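Local structure of cellulose 1,4-beta-cellobiosidase (4JJJ) at residues Y97-P107 with P118-D128. The protein probably hydrolyses cellulose to cellobiose as a family 48 cellobiohydrolase, this chain being the catalytic part of a longer secreted enzyme that also has a cellulose-binding module. The protein carries 1 engineered substitution. Residues are numbered along the deposited sequence; the frame is centred on the assembly and turned at random.
Sequences YNPNSPATYIP and PLMNNVPVGQD. With BGC (beta-D-glucopyranose), chain D; BGC (beta-D-glucopyranose), chain B.
Residues 97-107 and 118-128 run antiparallel as irregular loops joined at two points, Asp128 N to Pro99 O and Met120 N to Tyr105 O, both 2.9 Å long. A water beside the second bond accepts from Tyr105 N and donates to Met120 O and Val123 O, so the type I turn of 120-123 is tied to the facing segment 97-107.

The aromatic ring of Tyr105 forms the centre of the packing at this end. A chi1 of 178° swings it away from its own N, to the side of its carbonyl carbon and alongside Met120. The branched Val123 suits a ring face: its CG1 makes a CH-pi contact 3.9 Å from the Tyr105 centroid, while Pro107 N lies over the opposite face. In the conformer described, the extended, unbranched Met120 brings its sulfur to the ring edge, a Met-aromatic contact; that of its tip with Pro107 is doubtful.

At the other end, Tyr97 OH donates to the anti lone pair of Asp128 OD2 at 2.7 Å, with ring and carboxylate planes 55° apart. Tyr265 OH also bonds that oxygen, and OD1 takes the backbone N of Leu130 and Ala131, so the carboxylate is fixed from both oxygens. Asn100 and Gln127 stack their amides nearly parallel.

Thr104 presents its backbone to the glycan-binding pocket: N donates to O2 of one glucose (3.1 Å), and O accepts from O6 of the next unit of the bound glucan. These loops of the (alpha/alpha)6 catalytic domain thus line the glycan's path; Ile106 and Leu119 add apolar wall and touch strand 208-209, while Ala103 packs on strand 314-317 and Pro99 on helix 131-138.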
ATOM      1  N   TYR A  97      -0.668  20.124 -17.754  1.00 12.85           N
ATOM      2  CA  TYR A  97      -1.716  19.905 -16.790  1.00 11.97           C
ATOM      3  C   TYR A  97      -2.415  21.229 -16.535  1.00 14.05           C
ATOM      4  O   TYR A  97      -1.745  22.307 -16.455  1.00 16.86           O
ATOM      5  CB  TYR A  97      -1.101  19.363 -15.494  1.00 11.10           C
ATOM      6  CG  TYR A  97      -2.097  19.120 -14.435  1.00 11.07           C
ATOM      7  CD1 TYR A  97      -3.137  18.261 -14.647  1.00 10.08           C
ATOM      8  CD2 TYR A  97      -2.058  19.843 -13.282  1.00 10.87           C
ATOM      9  CE1 TYR A  97      -4.123  18.040 -13.679  1.00  9.89           C
ATOM     10  CE2 TYR A  97      -2.979  19.669 -12.281  1.00 11.24           C
ATOM     11  CZ  TYR A  97      -4.015  18.742 -12.452  1.00  9.92           C
ATOM     12  OH  TYR A  97      -4.996  18.485 -11.470  1.00  9.13           O
ATOM     13  N   ASN A  98      -3.727  21.151 -16.388  1.00 13.95           N
ATOM     14  CA  ASN A  98      -4.579  22.284 -16.027  1.00 12.81           C
ATOM     15  C   ASN A  98      -5.334  22.008 -14.718  1.00 12.43           C
ATOM     16  O   ASN A  98      -6.319  21.243 -14.691  1.00 11.64           O
ATOM     17  CB  ASN A  98      -5.615  22.523 -17.133  1.00 15.23           C
ATOM     18  CG  ASN A  98      -6.552  23.678 -16.815  1.00 19.08           C
ATOM     19  OD1 ASN A  98      -6.376  24.413 -15.818  1.00 17.79           O
ATOM     20  ND2 ASN A  98      -7.527  23.913 -17.740  1.00 21.08           N
ATOM     21  N   PRO A  99      -4.895  22.631 -13.621  1.00 12.47           N
ATOM     22  CA  PRO A  99      -5.530  22.266 -12.354  1.00 13.97           C
ATOM     23  C   PRO A  99      -7.001  22.668 -12.257  1.00 12.47           C
ATOM     24  O   PRO A  99      -7.747  22.136 -11.459  1.00 13.93           O
ATOM     25  CB  PRO A  99      -4.717  23.023 -11.304  1.00 15.52           C
ATOM     26  CG  PRO A  99      -3.621  23.611 -12.006  1.00 16.20           C
ATOM     27  CD  PRO A  99      -3.780  23.549 -13.467  1.00 16.12           C
ATOM     28  N   ASN A 100      -7.424  23.627 -13.094  1.00 13.93           N
ATOM     29  CA  ASN A 100      -8.821  23.924 -13.183  1.00 14.31           C
ATOM     30  C   ASN A 100      -9.671  22.894 -13.923  1.00 13.85           C
ATOM     31  O   ASN A 100     -10.894  22.904 -13.830  1.00 16.79           O
ATOM     32  CB  ASN A 100      -9.032  25.298 -13.860  1.00 18.35           C
ATOM     33  CG  ASN A 100      -8.580  26.470 -13.017  1.00 23.31           C
ATOM     34  OD1 ASN A 100      -8.062  26.382 -11.891  1.00 29.25           O
ATOM     35  ND2 ASN A 100      -8.796  27.630 -13.573  1.00 23.91           N
ATOM     36  N   SER A 101      -9.033  21.983 -14.640  0.50 13.34           N
ATOM     37  CA  SER A 101      -9.719  20.883 -15.285  0.50 13.28           C
ATOM     38  C   SER A 101      -8.793  19.652 -15.159  0.50 12.25           C
ATOM     39  O   SER A 101      -7.994  19.304 -16.049  0.50 12.12           O
ATOM     40  CB  SER A 101      -9.998  21.217 -16.747  0.50 15.05           C
ATOM     41  OG  SER A 101     -10.876  20.275 -17.282  0.50 17.11           O
ATOM     42  N   PRO A 102      -8.829  19.067 -13.965  1.00 11.52           N
ATOM     43  CA  PRO A 102      -7.845  18.029 -13.663  1.00 11.25           C
ATOM     44  C   PRO A 102      -7.911  16.753 -14.377  1.00 11.09           C
ATOM     45  O   PRO A 102      -6.857  16.122 -14.573  1.00  8.92           O
ATOM     46  CB  PRO A 102      -8.029  17.783 -12.154  1.00 11.82           C
ATOM     47  CG  PRO A 102      -8.880  18.863 -11.637  1.00 14.81           C
ATOM     48  CD  PRO A 102      -9.674  19.420 -12.814  1.00 12.93           C
ATOM     49  N   ALA A 103      -9.106  16.346 -14.794  1.00 10.43           N
ATOM     50  CA  ALA A 103      -9.332  15.030 -15.335  1.00 10.91           C
ATOM     51  C   ALA A 103     -10.718  15.025 -15.934  1.00 11.91           C
ATOM     52  O   ALA A 103     -11.565  15.858 -15.559  1.00 11.54           O
ATOM     53  CB  ALA A 103      -9.207  13.968 -14.247  1.00 11.42           C
ATOM     54  N   THR A 104     -10.983  14.048 -16.795  1.00 11.83           N
ATOM     55  CA  THR A 104     -12.323  13.727 -17.254  1.00 11.84           C
ATOM     56  C   THR A 104     -12.858  12.544 -16.511  1.00 11.05           C
ATOM     57  O   THR A 104     -12.186  11.511 -16.409  1.00 11.64           O
ATOM     58  CB  THR A 104     -12.345  13.455 -18.813  1.00 13.66           C
ATOM     59  OG1 THR A 104     -11.808  14.627 -19.489  1.00 16.66           O
ATOM     60  CG2 THR A 104     -13.815  13.197 -19.253  1.00 15.20           C
ATOM     61  N   TYR A 105     -14.078  12.642 -15.986  1.00 11.24           N
ATOM     62  CA  TYR A 105     -14.658  11.516 -15.325  1.00 11.32           C
ATOM     63  C   TYR A 105     -14.820  10.257 -16.179  1.00 11.76           C
ATOM     64  O   TYR A 105     -15.275  10.328 -17.335  1.00 12.64           O
ATOM     65  CB  TYR A 105     -16.029  11.906 -14.803  1.00 11.57           C
ATOM     66  CG  TYR A 105     -16.817  10.826 -14.118  1.00 10.58           C
ATOM     67  CD1 TYR A 105     -16.569  10.454 -12.813  1.00  9.65           C
ATOM     68  CD2 TYR A 105     -17.886  10.188 -14.734  1.00 10.95           C
ATOM     69  CE1 TYR A 105     -17.271   9.449 -12.199  1.00  9.57           C
ATOM     70  CE2 TYR A 105     -18.635   9.226 -14.122  1.00 10.40           C
ATOM     71  CZ  TYR A 105     -18.404   8.849 -12.840  1.00 10.07           C
ATOM     72  OH  TYR A 105     -19.202   7.921 -12.227  1.00 10.94           O
ATOM     73  N   ILE A 106     -14.459   9.116 -15.586  1.00  9.84           N
ATOM     74  CA  ILE A 106     -14.772   7.807 -16.150  1.00 10.10           C
ATOM     75  C   ILE A 106     -15.395   7.020 -15.007  1.00 11.09           C
ATOM     76  O   ILE A 106     -14.778   6.926 -13.915  1.00  9.96           O
ATOM     77  CB  ILE A 106     -13.493   7.095 -16.663  1.00 10.52           C
ATOM     78  CG1 ILE A 106     -12.865   7.815 -17.854  1.00 10.43           C
ATOM     79  CG2 ILE A 106     -13.801   5.664 -16.986  1.00 10.97           C
ATOM     80  CD1 ILE A 106     -11.456   7.393 -18.169  1.00 13.27           C
ATOM     81  N   PRO A 107     -16.556   6.436 -15.176  1.00 10.29           N
ATOM     82  CA  PRO A 107     -17.108   5.677 -14.032  1.00  9.58           C
ATOM     83  C   PRO A 107     -16.401   4.389 -13.802  1.00 10.24           C
ATOM     84  O   PRO A 107     -15.974   3.719 -14.741  1.00 10.64           O
ATOM     85  CB  PRO A 107     -18.559   5.399 -14.483  1.00 10.88           C
ATOM     86  CG  PRO A 107     -18.457   5.397 -15.930  1.00 11.63           C
ATOM     87  CD  PRO A 107     -17.526   6.453 -16.317  1.00 11.50           C
ATOM     88  N   PRO A 118     -16.189   4.372 -20.511  1.00 11.27           N
ATOM     89  CA  PRO A 118     -16.131   5.622 -21.278  1.00 12.50           C
ATOM     90  C   PRO A 118     -15.909   6.908 -20.482  1.00 12.71           C
ATOM     91  O   PRO A 118     -16.288   7.043 -19.301  1.00 13.17           O
ATOM     92  CB  PRO A 118     -17.563   5.677 -21.895  1.00 12.31           C
ATOM     93  CG  PRO A 118     -18.425   5.020 -20.839  1.00 12.97           C
ATOM     94  CD  PRO A 118     -17.539   3.955 -20.176  1.00 11.84           C
ATOM     95  N   LEU A 119     -15.321   7.852 -21.147  1.00 15.20           N
ATOM     96  CA  LEU A 119     -15.317   9.220 -20.684  1.00 15.82           C
ATOM     97  C   LEU A 119     -16.704   9.822 -20.668  1.00 18.31           C
ATOM     98  O   LEU A 119     -17.476   9.602 -21.617  1.00 16.65           O
ATOM     99  CB  LEU A 119     -14.453  10.080 -21.574  1.00 17.56           C
ATOM    100  CG  LEU A 119     -12.940   9.985 -21.509  1.00 21.91           C
ATOM    101  CD1 LEU A 119     -12.329   8.661 -21.901  1.00 23.47           C
ATOM    102  CD2 LEU A 119     -12.434  11.051 -22.472  1.00 24.04           C
ATOM    103  N   MET A 120     -17.006  10.579 -19.613  0.70 16.33           N
ATOM    104  CA  MET A 120     -18.297  11.291 -19.465  0.70 17.72           C
ATOM    105  C   MET A 120     -18.049  12.770 -19.189  0.70 18.19           C
ATOM    106  O   MET A 120     -17.687  13.203 -18.108  0.70 16.18           O
ATOM    107  CB  MET A 120     -19.175  10.653 -18.402  0.70 18.49           C
ATOM    108  CG  MET A 120     -19.556   9.224 -18.716  0.70 19.69           C
ATOM    109  SD  MET A 120     -20.618   8.463 -17.508  0.70 24.89           S
ATOM    110  CE  MET A 120     -20.913   6.881 -18.307  0.70 24.73           C
ATOM    111  N   ASN A 121     -18.166  13.579 -20.209  1.00 18.45           N
ATOM    112  CA  ASN A 121     -17.956  15.015 -20.015  1.00 21.18           C
ATOM    113  C   ASN A 121     -19.042  15.780 -19.262  1.00 19.07           C
ATOM    114  O   ASN A 121     -18.763  16.950 -18.830  1.00 17.65           O
ATOM    115  CB  ASN A 121     -17.817  15.725 -21.382  1.00 27.47           C
ATOM    116  CG  ASN A 121     -16.582  15.296 -22.107  1.00 35.30           C
ATOM    117  OD1 ASN A 121     -15.522  15.154 -21.503  1.00 37.26           O
ATOM    118  ND2 ASN A 121     -16.712  15.024 -23.390  1.00 37.63           N
ATOM    119  N   ASN A 122     -20.200  15.189 -19.078  1.00 18.05           N
ATOM    120  CA  ASN A 122     -21.330  15.854 -18.340  1.00 18.57           C
ATOM    121  C   ASN A 122     -21.194  15.738 -16.833  1.00 20.59           C
ATOM    122  O   ASN A 122     -22.002  16.293 -16.113  1.00 18.61           O
ATOM    123  CB  ASN A 122     -22.706  15.326 -18.787  1.00 22.47           C
ATOM    124  CG  ASN A 122     -22.939  13.854 -18.468  1.00 31.76           C
ATOM    125  OD1 ASN A 122     -22.037  13.095 -18.135  1.00 34.34           O
ATOM    126  ND2 ASN A 122     -24.181  13.445 -18.574  1.00 37.17           N
ATOM    127  N   VAL A 123     -20.167  15.013 -16.343  1.00 16.63           N
ATOM    128  CA  VAL A 123     -19.992  14.871 -14.910  1.00 15.96           C
ATOM    129  C   VAL A 123     -19.008  15.932 -14.452  1.00 16.61           C
ATOM    130  O   VAL A 123     -17.909  15.987 -14.951  1.00 16.34           O
ATOM    131  CB  VAL A 123     -19.509  13.474 -14.579  1.00 14.72           C
ATOM    132  CG1 VAL A 123     -19.008  13.437 -13.158  1.00 14.16           C
ATOM    133  CG2 VAL A 123     -20.593  12.445 -14.798  1.00 15.70           C
ATOM    134  N   PRO A 124     -19.437  16.833 -13.572  1.00 16.23           N
ATOM    135  CA  PRO A 124     -18.544  17.864 -13.084  1.00 16.04           C
ATOM    136  C   PRO A 124     -17.327  17.309 -12.297  1.00 12.64           C
ATOM    137  O   PRO A 124     -17.505  16.413 -11.513  1.00 15.64           O
ATOM    138  CB  PRO A 124     -19.431  18.722 -12.206  1.00 17.98           C
ATOM    139  CG  PRO A 124     -20.825  18.356 -12.540  1.00 18.14           C
ATOM    140  CD  PRO A 124     -20.828  17.002 -13.092  1.00 17.68           C
ATOM    141  N   VAL A 125     -16.169  17.837 -12.625  1.00 14.22           N
ATOM    142  CA  VAL A 125     -14.890  17.617 -11.929  1.00 12.04           C
ATOM    143  C   VAL A 125     -14.495  18.932 -11.265  1.00 12.36           C
ATOM    144  O   VAL A 125     -14.559  20.076 -11.839  1.00 14.64           O
ATOM    145  CB  VAL A 125     -13.835  17.071 -12.889  1.00 12.14           C
ATOM    146  CG1 VAL A 125     -12.453  16.766 -12.284  1.00 12.57           C
ATOM    147  CG2 VAL A 125     -14.401  15.807 -13.545  1.00 12.10           C
ATOM    148  N   GLY A 126     -14.032  18.791 -10.012  1.00 12.21           N
ATOM    149  CA  GLY A 126     -13.580  19.975  -9.293  1.00 12.54           C
ATOM    150  C   GLY A 126     -12.236  20.516  -9.680  1.00 12.22           C
ATOM    151  O   GLY A 126     -11.574  20.011 -10.615  1.00 14.79           O
ATOM    152  N   GLN A 127     -11.865  21.592  -9.027  1.00 12.98           N
ATOM    153  CA  GLN A 127     -10.577  22.227  -9.197  1.00 14.04           C
ATOM    154  C   GLN A 127      -9.571  21.490  -8.250  1.00 13.00           C
ATOM    155  O   GLN A 127      -9.885  21.131  -7.133  1.00 13.84           O
ATOM    156  CB  GLN A 127     -10.665  23.715  -8.843  1.00 18.79           C
ATOM    157  CG  GLN A 127     -11.414  24.481 -10.018  1.00 22.11           C
ATOM    158  CD  GLN A 127     -11.499  26.012  -9.867  1.00 31.22           C
ATOM    159  OE1 GLN A 127     -11.214  26.550  -8.800  1.00 34.10           O
ATOM    160  NE2 GLN A 127     -11.923  26.716 -10.952  1.00 30.85           N
ATOM    161  N   ASP A 128      -8.383  21.281  -8.770  1.00 10.48           N
ATOM    162  CA  ASP A 128      -7.288  20.824  -7.932  1.00  9.11           C
ATOM    163  C   ASP A 128      -6.602  21.969  -7.255  1.00  9.09           C
ATOM    164  O   ASP A 128      -5.971  22.781  -7.961  1.00  9.77           O
ATOM    165  CB  ASP A 128      -6.266  20.122  -8.904  1.00  8.24           C
ATOM    166  CG  ASP A 128      -4.901  19.774  -8.277  1.00  8.46           C
ATOM    167  OD1 ASP A 128      -4.562  20.104  -7.140  1.00  8.59           O
ATOM    168  OD2 ASP A 128      -4.067  19.207  -9.087  1.00  9.30           O
TER
HETATM  169  C2  BGC D   4      -7.314   6.674 -17.134  1.00 10.14           C
HETATM  170  C3  BGC D   4      -6.981   7.965 -17.872  1.00 10.78           C
HETATM  171  C4  BGC D   4      -7.929   9.101 -17.408  1.00  9.38           C
HETATM  172  C5  BGC D   4      -7.872   9.202 -15.882  1.00  9.42           C
HETATM  173  C6  BGC D   4      -8.928  10.216 -15.326  1.00  8.78           C
HETATM  174  C1  BGC D   4      -7.203   6.924 -15.632  1.00  9.30           C
HETATM  175  O2  BGC D   4      -6.351   5.719 -17.533  1.00 11.93           O
HETATM  176  O3  BGC D   4      -7.157   7.709 -19.285  1.00 11.60           O
HETATM  177  O4  BGC D   4      -7.484  10.364 -17.902  1.00 10.76           O
HETATM  178  O5  BGC D   4      -8.190   7.921 -15.326  1.00  8.15           O
HETATM  179  O6  BGC D   4     -10.269   9.786 -15.560  1.00  9.16           O
HETATM  180  C2  BGC B   5      -7.841  12.310 -19.148  1.00 11.05           C
HETATM  181  C3  BGC B   5      -8.407  12.930 -20.445  1.00 14.57           C
HETATM  182  C4  BGC B   5      -7.933  12.118 -21.659  1.00 15.30           C
HETATM  183  C5  BGC B   5      -8.202  10.604 -21.456  1.00 14.67           C
HETATM  184  C6  BGC B   5      -7.819   9.623 -22.568  1.00 16.20           C
HETATM  185  C1  BGC B   5      -8.142  10.834 -19.101  1.00 11.69           C
HETATM  186  O2  BGC B   5      -8.415  13.014 -18.101  1.00 10.80           O
HETATM  187  O3  BGC B   5      -7.928  14.298 -20.588  1.00 15.89           O
HETATM  188  O4  BGC B   5      -8.872  12.426 -22.780  1.00 17.58           O
HETATM  189  O5  BGC B   5      -7.484  10.210 -20.232  1.00 12.07           O
HETATM  190  O6  BGC B   5      -8.740   8.551 -22.783  1.00 19.24           O
HETATM  191  O   HOH W   1      -7.210  24.913  -9.535  1.00 28.56           O
HETATM  192  O   HOH W   2     -15.980  14.856 -16.661  1.00 13.24           O